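Local coordinates for protein Two-component system sensor histidine kinase (PDB 3OTT) that probably senses saccharides through its extracellular beta-propeller and beta-sandwich region and, as a predicted histidine kinase and transcription regulator, relays the signal by phosphorylation, at residues 717-727 against 738-748; 44-52 against 677-688. All blocks are in the same frame, centred on the assembly; numbering follows the deposited sequence.

Contact 1 of 2, residues 717-727 against 738-748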
loop_
_atom_site.group_PDB
_atom_site.type_symbol
_atom_site.label_atom_id
_atom_site.label_comp_id
_atom_site.label_asym_id
_atom_site.label_seq_id
_atom_site.Cartn_x
_atom_site.Cartn_y
_atom_site.Cartn_z
ATOM N N LEU B 717 10.689 -5.091 49.630
ATOM C CA LEU B 717 9.740 -4.039 49.465
ATOM C C LEU B 717 8.630 -4.194 50.478
ATOM O O LEU B 717 8.214 -5.312 50.759
ATOM C CB LEU B 717 9.202 -3.977 48.046
ATOM C CG LEU B 717 10.318 -3.730 47.014
ATOM C CD1 LEU B 717 9.810 -3.985 45.629
ATOM C CD2 LEU B 717 10.759 -2.272 47.163
ATOM N N SER B 718 8.223 -3.054 51.072
ATOM C CA SER B 718 7.048 -2.933 51.963
ATOM C C SER B 718 5.745 -2.772 51.194
ATOM O O SER B 718 5.737 -2.266 50.078
ATOM C CB SER B 718 7.201 -1.691 52.858
ATOM O OG SER B 718 8.233 -1.971 53.798
ATOM N N TYR B 719 4.623 -3.116 51.824
ATOM C CA TYR B 719 3.393 -3.002 51.104
ATOM C C TYR B 719 3.239 -1.546 50.623
ATOM O O TYR B 719 3.814 -0.617 51.214
ATOM C CB TYR B 719 2.213 -3.512 51.932
ATOM C CG TYR B 719 1.787 -2.526 53.003
ATOM C CD1 TYR B 719 0.598 -1.830 52.905
ATOM C CD2 TYR B 719 2.634 -2.261 54.080
ATOM C CE1 TYR B 719 0.237 -0.908 53.886
ATOM C CE2 TYR B 719 2.318 -1.362 55.026
ATOM C CZ TYR B 719 1.119 -0.681 54.951
ATOM O OH TYR B 719 0.851 0.214 55.966
ATOM N N GLY B 720 2.503 -1.349 49.533
ATOM C CA GLY B 720 2.323 -0.032 48.970
ATOM C C GLY B 720 2.367 -0.051 47.429
ATOM O O GLY B 720 2.437 -1.112 46.781
ATOM N N ASN B 721 2.315 1.154 46.878
ATOM C CA ASN B 721 2.323 1.426 45.481
ATOM C C ASN B 721 3.681 1.943 45.043
ATOM O O ASN B 721 4.259 2.824 45.696
ATOM C CB ASN B 721 1.254 2.460 45.197
ATOM C CG ASN B 721 -0.154 1.876 45.300
ATOM O OD1 ASN B 721 -0.559 1.063 44.482
ATOM N ND2 ASN B 721 -0.913 2.318 46.273
ATOM N N TYR B 722 4.185 1.384 43.950
ATOM C CA TYR B 722 5.457 1.798 43.331
ATOM C C TYR B 722 5.232 1.894 41.822
ATOM O O TYR B 722 4.199 1.419 41.308
ATOM C CB TYR B 722 6.594 0.800 43.620
ATOM C CG TYR B 722 6.751 0.471 45.069
ATOM C CD1 TYR B 722 6.137 -0.666 45.626
ATOM C CD2 TYR B 722 7.513 1.283 45.899
ATOM C CE1 TYR B 722 6.278 -0.962 46.966
ATOM C CE2 TYR B 722 7.667 0.989 47.249
ATOM C CZ TYR B 722 7.044 -0.120 47.759
ATOM O OH TYR B 722 7.195 -0.388 49.072
ATOM N N GLN B 723 6.180 2.510 41.133
ATOM C CA GLN B 723 6.135 2.610 39.671
ATOM C C GLN B 723 7.586 2.489 39.217
ATOM O O GLN B 723 8.403 3.308 39.605
ATOM C CB GLN B 723 5.511 3.952 39.232
ATOM C CG GLN B 723 5.460 4.152 37.749
ATOM C CD GLN B 723 4.893 5.505 37.341
ATOM O OE1 GLN B 723 5.569 6.526 37.455
ATOM N NE2 GLN B 723 3.658 5.513 36.820
ATOM N N LEU B 724 7.891 1.460 38.422
ATOM C CA LEU B 724 9.208 1.278 37.878
ATOM C C LEU B 724 9.317 2.051 36.556
ATOM O O LEU B 724 8.532 1.841 35.618
ATOM C CB LEU B 724 9.360 -0.178 37.535
ATOM C CG LEU B 724 10.640 -0.950 37.652
ATOM C CD1 LEU B 724 10.656 -2.028 36.574
ATOM C CD2 LEU B 724 11.937 -0.131 37.752
ATOM N N ILE B 725 10.310 2.917 36.464
ATOM C CA ILE B 725 10.511 3.664 35.246
ATOM C C ILE B 725 11.866 3.291 34.646
ATOM O O ILE B 725 12.889 3.346 35.329
ATOM C CB ILE B 725 10.391 5.174 35.501
ATOM C CG1 ILE B 725 9.003 5.493 36.100
ATOM C CG2 ILE B 725 10.668 5.987 34.229
ATOM C CD1 ILE B 725 8.898 6.957 36.714
ATOM N N ILE B 726 11.857 2.844 33.396
ATOM C CA ILE B 726 13.077 2.415 32.756
ATOM C C ILE B 726 13.307 3.245 31.512
ATOM O O ILE B 726 12.372 3.478 30.769
ATOM C CB ILE B 726 13.017 0.920 32.400
ATOM C CG1 ILE B 726 12.771 0.089 33.670
ATOM C CG2 ILE B 726 14.309 0.478 31.715
ATOM C CD1 ILE B 726 12.371 -1.361 33.360
ATOM N N SER B 727 14.520 3.730 31.276
ATOM C CA SER B 727 14.752 4.587 30.087
ATOM C C SER B 727 16.130 4.380 29.510
ATOM O O SER B 727 17.064 4.120 30.236
ATOM C CB SER B 727 14.510 6.082 30.450
ATOM O OG SER B 727 14.576 6.899 29.290
ATOM N N ARG B 738 10.913 8.328 26.188
ATOM C CA ARG B 738 10.112 7.112 25.979
ATOM C C ARG B 738 10.456 6.087 27.062
ATOM O O ARG B 738 11.042 5.033 26.787
ATOM C CB ARG B 738 10.340 6.486 24.588
ATOM C CG ARG B 738 9.666 7.229 23.431
ATOM C CD ARG B 738 8.265 6.699 23.117
ATOM N NE ARG B 738 7.681 7.348 21.932
ATOM C CZ ARG B 738 6.833 6.750 21.091
ATOM N NH1 ARG B 738 6.487 5.480 21.308
ATOM N NH2 ARG B 738 6.334 7.405 20.032
ATOM N N PRO B 739 10.088 6.391 28.305
ATOM C CA PRO B 739 10.373 5.392 29.320
ATOM C C PRO B 739 9.348 4.260 29.248
ATOM O O PRO B 739 8.234 4.450 28.747
ATOM C CB PRO B 739 10.229 6.168 30.633
ATOM C CG PRO B 739 9.753 7.562 30.255
ATOM C CD PRO B 739 9.305 7.518 28.853
ATOM N N HIS B 740 9.768 3.084 29.675
ATOM C CA HIS B 740 8.838 2.031 30.042
ATOM C C HIS B 740 8.410 2.211 31.503
ATOM O O HIS B 740 9.248 2.364 32.376
ATOM C CB HIS B 740 9.479 0.665 29.893
ATOM C CG HIS B 740 8.497 -0.452 29.920
ATOM N ND1 HIS B 740 7.723 -0.782 28.831
ATOM C CD2 HIS B 740 8.169 -1.329 30.896
ATOM C CE1 HIS B 740 6.955 -1.811 29.138
ATOM N NE2 HIS B 740 7.216 -2.173 30.380
ATOM N N ILE B 741 7.100 2.170 31.716
ATOM C CA ILE B 741 6.474 2.341 33.039
ATOM C C ILE B 741 5.717 1.071 33.448
ATOM O O ILE B 741 4.971 0.519 32.659
ATOM C CB ILE B 741 5.534 3.568 32.998
ATOM C CG1 ILE B 741 6.363 4.854 33.105
ATOM C CG2 ILE B 741 4.458 3.491 34.066
ATOM C CD1 ILE B 741 5.752 6.033 32.395
ATOM N N LEU B 742 5.982 0.566 34.649
ATOM C CA LEU B 742 5.229 -0.561 35.227
ATOM C C LEU B 742 4.726 -0.146 36.575
ATOM O O LEU B 742 5.551 0.131 37.423
ATOM C CB LEU B 742 6.141 -1.787 35.438
ATOM C CG LEU B 742 5.441 -3.010 36.074
ATOM C CD1 LEU B 742 4.263 -3.594 35.263
ATOM C CD2 LEU B 742 6.428 -4.064 36.475
ATOM N N ASN B 743 3.412 -0.079 36.809
ATOM C CA ASN B 743 2.927 0.174 38.200
ATOM C C ASN B 743 2.889 -1.124 38.986
ATOM O O ASN B 743 2.370 -2.132 38.514
ATOM C CB ASN B 743 1.561 0.821 38.244
ATOM C CG ASN B 743 1.470 2.045 37.370
ATOM O OD1 ASN B 743 2.062 3.076 37.667
ATOM N ND2 ASN B 743 0.755 1.922 36.250
ATOM N N ILE B 744 3.494 -1.106 40.142
ATOM C CA ILE B 744 3.533 -2.246 41.057
ATOM C C ILE B 744 2.754 -2.002 42.354
ATOM O O ILE B 744 2.991 -1.001 43.045
ATOM C CB ILE B 744 5.002 -2.593 41.395
ATOM C CG1 ILE B 744 5.837 -2.841 40.063
ATOM C CG2 ILE B 744 5.032 -3.845 42.257
ATOM C CD1 ILE B 744 7.391 -2.751 40.282
ATOM N N ARG B 745 1.820 -2.890 42.698
ATOM C CA ARG B 745 1.158 -2.817 43.970
ATOM C C ARG B 745 1.574 -4.029 44.817
ATOM O O ARG B 745 1.416 -5.189 44.385
ATOM C CB ARG B 745 -0.347 -2.736 43.802
ATOM C CG ARG B 745 -1.070 -2.501 45.116
ATOM C CD ARG B 745 -2.603 -2.516 44.977
ATOM N NE ARG B 745 -3.257 -2.227 46.260
ATOM C CZ ARG B 745 -4.563 -2.372 46.533
ATOM N NH1 ARG B 745 -5.420 -2.818 45.603
ATOM N NH2 ARG B 745 -5.013 -2.069 47.763
ATOM N N ILE B 746 2.164 -3.771 45.990
ATOM C CA ILE B 746 2.411 -4.827 46.957
ATOM C C ILE B 746 1.335 -4.779 48.069
ATOM O O ILE B 746 1.216 -3.742 48.756
ATOM C CB ILE B 746 3.793 -4.656 47.643
ATOM C CG1 ILE B 746 4.907 -4.506 46.586
ATOM C CG2 ILE B 746 4.045 -5.803 48.648
ATOM C CD1 ILE B 746 5.589 -5.722 46.254
ATOM N N LEU B 747 0.590 -5.879 48.260
ATOM C CA LEU B 747 -0.599 -5.928 49.139
ATOM C C LEU B 747 -0.137 -6.166 50.562
ATOM O O LEU B 747 0.880 -6.808 50.757
ATOM C CB LEU B 747 -1.565 -7.033 48.698
ATOM C CG LEU B 747 -2.292 -6.848 47.339
ATOM C CD1 LEU B 747 -2.815 -8.178 46.790
ATOM C CD2 LEU B 747 -3.454 -5.911 47.514
ATOM N N PRO B 748 -0.852 -5.637 51.556
ATOM C CA PRO B 748 -0.486 -5.925 52.958
ATOM C C PRO B 748 -0.725 -7.389 53.311
ATOM O O PRO B 748 -1.532 -8.023 52.662
ATOM C CB PRO B 748 -1.446 -5.038 53.760
ATOM C CG PRO B 748 -2.646 -4.849 52.824
ATOM C CD PRO B 748 -2.030 -4.763 51.450
#
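Tyr722 and Ile744 sit opposite each other in an antiparallel beta hairpin of the Y_Y_Y domain at the C-terminal end of the extracellular region, a beta-sandwich in which strands 720-727 and 740-746 run side by side in opposite directions. The hairpin illustrates how one pair of strands can serve two environments. Eight backbone hydrogen bonds, from the Gly720-Ile746 pair to the Ile726-His740 pair, hold it together.

The tightly packed face carries Tyr722, Leu724, Ile726, Leu742, Ile744 and Ile746, and turns toward strand 674-679 of the other sheet, where Phe676 meets Leu742 and Ile744. Ile746 reaches the edge of the Tyr722 ring, its CG1 lying 3.8 Å from Tyr722 CE1. The ring keeps its hydroxyl satisfied even here: Tyr722 OH donates to Ser718 O at 2.6 Å, which ties the strand to the loop before it. Leu724 CB rests against Leu742 CB at 4.2 Å.

The other face is looser and more polar, bearing Asn721, Gln723, Ile725, Ile741, Asn743 and Arg745. Asn721 and Arg745 lie alongside each other, Asn721 OD1 touching the aliphatic CG of Arg745 at 3.7 Å. Toward the far end, Ile725 CG2 meets Pro739 CB at 3.6 Å. Gln723 extends with CG anti to the backbone N (chi1 178°), which carries its amide beside that of Asn743, the two planes 37° apart. There Gln723 NE2 donates to Asn743 OD1 over 3.0 Å, with an angle of 150° at the hydrogen. A leucine here would probably leave Asn743 OD1 without its amide donor, and the weak bond from Asn743 ND2 to Asn663 O to steady that amide. On the apolar side of the same group, Gln723 NE2 lies 3.5 Å from Ile741 CG2.

Contact 2 of 2, residues 44-52 against 677-688; sequences FSYDGYSTQ and ELSDLPYSLDEK
Tyr46 and Asp47 meet Tyr683 and Ser679 where a turn of a beta-propeller blade, linking strands 42-46 and 51-53, packs on the beta-sandwich domain; residues 677-688 run from strand 674-679 into a loop. The joint exemplifies an interdomain contact built largely on backbone carbonyls and side-chain hydroxyls.

Two direct hydrogen bonds cross it. Tyr683 OH donates to Tyr46 O at 2.6 Å, in the carbonyl plane, and Ser679 OG gives an equally short bond to Asp47 O. The serine oxygen also accepts from Leu681 N, forming an ST turn, so one hydroxyl shapes its own loop while gripping the propeller. On the other side, Asp47 OD1 accepts from Tyr49 N, an Asx turn, and from Ser50 N, which extends it to an Asx motif, fixing the carboxylate.

A water extends the polar network: it donates to Asp47 OD2 and Glu677 OE1, and accepts from Ser50 OG. By bridging two acidic groups whose oxygens Asp47 OD2 and Glu677 OE1 are 4.5 Å apart, it probably eases their repulsion, as does Arg711, which forms a salt bridge with Glu677.

Apolar contacts gather round Tyr49. Pro682 CG approaches Tyr49 CE1 at 3.7 Å, the side chains crossing at about a right angle. Lys688, bent at chi2 (-83°), slides over one ring face in a CH-pi contact, its CE 3.9 Å from the Tyr49 ring centroid.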
loop_
_atom_site.group_PDB
_atom_site.type_symbol
_atom_site.label_atom_id
_atom_site.label_comp_id
_atom_site.label_asym_id
_atom_site.label_seq_id
_atom_site.Cartn_x
_atom_site.Cartn_y
_atom_site.Cartn_z
ATOM N N PHE B 44 11.604 -21.852 22.679
ATOM C CA PHE B 44 12.359 -20.805 23.400
ATOM C C PHE B 44 12.067 -19.409 22.796
ATOM O O PHE B 44 11.538 -19.308 21.650
ATOM C CB PHE B 44 13.897 -20.988 23.306
ATOM C CG PHE B 44 14.471 -22.108 24.174
ATOM C CD1 PHE B 44 14.402 -23.427 23.748
ATOM C CD2 PHE B 44 15.146 -21.814 25.362
ATOM C CE1 PHE B 44 14.937 -24.439 24.493
ATOM C CE2 PHE B 44 15.707 -22.836 26.152
ATOM C CZ PHE B 44 15.596 -24.155 25.697
ATOM N N SER B 45 12.480 -18.355 23.536
ATOM C CA SER B 45 12.534 -17.015 23.010
ATOM C C SER B 45 13.887 -16.429 23.303
ATOM O O SER B 45 14.578 -16.860 24.213
ATOM C CB SER B 45 11.443 -16.150 23.645
ATOM O OG SER B 45 11.578 -16.078 25.102
ATOM N N TYR B 46 14.250 -15.398 22.549
ATOM C CA TYR B 46 15.539 -14.759 22.707
ATOM C C TYR B 46 15.338 -13.276 22.585
ATOM O O TYR B 46 14.800 -12.806 21.565
ATOM C CB TYR B 46 16.513 -15.211 21.633
ATOM C CG TYR B 46 17.893 -14.582 21.740
ATOM C CD1 TYR B 46 18.638 -14.684 22.902
ATOM C CD2 TYR B 46 18.450 -13.917 20.670
ATOM C CE1 TYR B 46 19.880 -14.161 23.000
ATOM C CE2 TYR B 46 19.688 -13.369 20.757
ATOM C CZ TYR B 46 20.413 -13.493 21.917
ATOM O OH TYR B 46 21.685 -12.939 21.998
ATOM N N ASP B 47 15.764 -12.525 23.592
ATOM C CA ASP B 47 15.502 -11.084 23.553
ATOM C C ASP B 47 16.746 -10.275 23.235
ATOM O O ASP B 47 16.749 -9.053 23.428
ATOM C CB ASP B 47 14.928 -10.614 24.905
ATOM C CG ASP B 47 15.924 -10.795 26.081
ATOM O OD1 ASP B 47 17.086 -11.224 25.825
ATOM O OD2 ASP B 47 15.552 -10.462 27.249
ATOM N N GLY B 48 17.808 -10.936 22.802
ATOM C CA GLY B 48 19.023 -10.244 22.468
ATOM C C GLY B 48 20.032 -10.239 23.617
ATOM O O GLY B 48 21.143 -9.823 23.413
ATOM N N TYR B 49 19.633 -10.708 24.812
ATOM C CA TYR B 49 20.504 -10.808 25.992
ATOM C C TYR B 49 20.592 -12.251 26.428
ATOM O O TYR B 49 21.674 -12.759 26.556
ATOM C CB TYR B 49 19.947 -9.971 27.172
ATOM C CG TYR B 49 20.092 -8.477 26.960
ATOM C CD1 TYR B 49 19.170 -7.750 26.176
ATOM C CD2 TYR B 49 21.170 -7.782 27.526
ATOM C CE1 TYR B 49 19.327 -6.370 26.002
ATOM C CE2 TYR B 49 21.317 -6.407 27.364
ATOM C CZ TYR B 49 20.407 -5.712 26.584
ATOM O OH TYR B 49 20.594 -4.347 26.447
ATOM N N SER B 50 19.454 -12.912 26.664
ATOM C CA SER B 50 19.474 -14.313 27.040
ATOM C C SER B 50 18.308 -15.065 26.414
ATOM O O SER B 50 17.337 -14.457 25.975
ATOM C CB SER B 50 19.402 -14.469 28.552
ATOM O OG SER B 50 18.220 -13.886 29.025
ATOM N N THR B 51 18.437 -16.390 26.396
ATOM C CA THR B 51 17.392 -17.287 25.993
ATOM C C THR B 51 16.454 -17.596 27.143
ATOM O O THR B 51 16.848 -17.587 28.301
ATOM C CB THR B 51 17.948 -18.595 25.393
ATOM O OG1 THR B 51 18.646 -19.321 26.412
ATOM C CG2 THR B 51 18.910 -18.291 24.249
ATOM N N GLN B 52 15.209 -17.886 26.823
ATOM C CA GLN B 52 14.244 -18.244 27.843
ATOM C C GLN B 52 13.337 -19.399 27.350
ATOM O O GLN B 52 12.781 -19.360 26.241
ATOM C CB GLN B 52 13.401 -16.986 28.214
ATOM C CG GLN B 52 12.416 -17.190 29.339
ATOM C CD GLN B 52 11.610 -15.908 29.657
ATOM O OE1 GLN B 52 10.387 -15.924 29.743
ATOM N NE2 GLN B 52 12.301 -14.813 29.799
ATOM N N GLU B 677 13.995 -8.445 33.935
ATOM C CA GLU B 677 14.890 -8.288 32.792
ATOM C C GLU B 677 14.213 -7.413 31.785
ATOM O O GLU B 677 13.022 -7.494 31.601
ATOM C CB GLU B 677 15.252 -9.628 32.151
ATOM C CG GLU B 677 16.141 -10.434 33.062
ATOM C CD GLU B 677 16.384 -11.829 32.567
ATOM O OE1 GLU B 677 15.918 -12.171 31.449
ATOM O OE2 GLU B 677 17.032 -12.590 33.317
ATOM N N LEU B 678 15.003 -6.624 31.093
ATOM C CA LEU B 678 14.496 -5.623 30.149
ATOM C C LEU B 678 15.222 -5.839 28.814
ATOM O O LEU B 678 16.360 -6.315 28.795
ATOM C CB LEU B 678 14.764 -4.195 30.698
ATOM C CG LEU B 678 16.229 -3.744 30.755
ATOM C CD1 LEU B 678 16.683 -3.029 29.463
ATOM C CD2 LEU B 678 16.447 -2.828 31.911
ATOM N N SER B 679 14.606 -5.480 27.708
ATOM C CA SER B 679 15.361 -5.479 26.444
ATOM C C SER B 679 14.727 -4.531 25.441
ATOM O O SER B 679 13.508 -4.381 25.421
ATOM C CB SER B 679 15.401 -6.903 25.864
ATOM O OG SER B 679 15.884 -6.890 24.533
ATOM N N ASP B 680 15.528 -3.921 24.590
ATOM C CA ASP B 680 15.021 -3.200 23.447
ATOM C C ASP B 680 15.332 -3.988 22.143
ATOM O O ASP B 680 15.347 -3.427 21.039
ATOM C CB ASP B 680 15.614 -1.798 23.396
ATOM C CG ASP B 680 17.183 -1.783 23.297
ATOM O OD1 ASP B 680 17.889 -2.843 23.398
ATOM O OD2 ASP B 680 17.720 -0.646 23.146
ATOM N N LEU B 681 15.556 -5.289 22.290
ATOM C CA LEU B 681 15.745 -6.224 21.132
ATOM C C LEU B 681 16.949 -5.821 20.293
ATOM O O LEU B 681 16.799 -5.523 19.139
ATOM C CB LEU B 681 14.502 -6.273 20.225
ATOM C CG LEU B 681 13.101 -6.553 20.835
ATOM C CD1 LEU B 681 12.060 -6.522 19.653
ATOM C CD2 LEU B 681 12.974 -7.841 21.593
ATOM N N PRO B 682 18.138 -5.754 20.894
ATOM C CA PRO B 682 19.293 -5.254 20.154
ATOM C C PRO B 682 19.979 -6.331 19.223
ATOM O O PRO B 682 21.196 -6.406 19.111
ATOM C CB PRO B 682 20.222 -4.796 21.270
ATOM C CG PRO B 682 19.967 -5.798 22.397
ATOM C CD PRO B 682 18.474 -6.140 22.282
ATOM N N TYR B 683 19.183 -7.110 18.509
ATOM C CA TYR B 683 19.711 -8.055 17.528
ATOM C C TYR B 683 20.769 -7.478 16.591
ATOM O O TYR B 683 21.783 -8.134 16.325
ATOM C CB TYR B 683 18.574 -8.628 16.694
ATOM C CG TYR B 683 17.478 -9.234 17.541
ATOM C CD1 TYR B 683 17.772 -10.108 18.601
ATOM C CD2 TYR B 683 16.149 -8.896 17.317
ATOM C CE1 TYR B 683 16.760 -10.635 19.416
ATOM C CE2 TYR B 683 15.133 -9.399 18.111
ATOM C CZ TYR B 683 15.446 -10.296 19.156
ATOM O OH TYR B 683 14.397 -10.812 19.904
ATOM N N SER B 684 20.536 -6.276 16.067
ATOM C CA SER B 684 21.412 -5.744 15.039
ATOM C C SER B 684 22.657 -5.010 15.542
ATOM O O SER B 684 23.378 -4.434 14.743
ATOM C CB SER B 684 20.614 -4.861 14.090
ATOM O OG SER B 684 19.493 -5.576 13.568
ATOM N N LEU B 685 22.958 -5.080 16.832
ATOM C CA LEU B 685 23.914 -4.140 17.436
ATOM C C LEU B 685 25.245 -4.780 17.778
ATOM O O LEU B 685 25.280 -5.838 18.370
ATOM C CB LEU B 685 23.311 -3.567 18.728
ATOM C CG LEU B 685 22.139 -2.593 18.615
ATOM C CD1 LEU B 685 21.782 -1.911 19.964
ATOM C CD2 LEU B 685 22.531 -1.560 17.587
ATOM N N ASP B 686 26.354 -4.156 17.408
ATOM C CA ASP B 686 27.627 -4.576 17.984
ATOM C C ASP B 686 27.582 -4.260 19.491
ATOM O O ASP B 686 27.491 -5.180 20.314
ATOM C CB ASP B 686 28.800 -3.915 17.229
ATOM C CG ASP B 686 29.025 -4.545 15.814
ATOM O OD1 ASP B 686 28.367 -5.578 15.481
ATOM O OD2 ASP B 686 29.858 -4.021 15.041
ATOM N N GLU B 687 27.503 -2.982 19.849
ATOM C CA GLU B 687 27.436 -2.575 21.256
ATOM C C GLU B 687 25.988 -2.442 21.713
ATOM O O GLU B 687 25.179 -1.898 20.971
ATOM C CB GLU B 687 28.166 -1.220 21.474
ATOM C CG GLU B 687 29.647 -1.134 21.005
ATOM C CD GLU B 687 30.416 0.106 21.551
ATOM O OE1 GLU B 687 29.797 1.190 21.758
ATOM O OE2 GLU B 687 31.645 -0.001 21.778
ATOM N N LYS B 688 25.666 -2.916 22.926
ATOM C CA LYS B 688 24.338 -2.731 23.522
ATOM C C LYS B 688 24.098 -1.287 23.967
ATOM O O LYS B 688 25.015 -0.559 24.216
ATOM C CB LYS B 688 24.172 -3.593 24.760
ATOM C CG LYS B 688 24.463 -5.063 24.596
ATOM C CD LYS B 688 23.314 -5.829 24.034
ATOM C CE LYS B 688 23.376 -7.263 24.534
ATOM N NZ LYS B 688 24.287 -8.062 23.741
HETATM O O HOH W 1 17.178 -11.214 29.297
#

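Contact 1 lies within one domain and contact 2 between two. The 717-727/738-748 hairpin is a local pairing inside the beta-sandwich, about 33 Å from the chain's centre, with one buried face and one more exposed. Contact 2 is largely buried, about 19 Å from that centre, and brings together residues some 625 positions apart. Regular backbone bonding and aliphatic packing dominate the hairpin, whereas hydroxyls, carboxylates and a water bind the loops of the interdomain joint. The sandwich connects them: strand 674-679, facing the hairpin's apolar side, leads into contact 2, and Ile726 CG2 touches Leu678 CD2 at 3.9 Å.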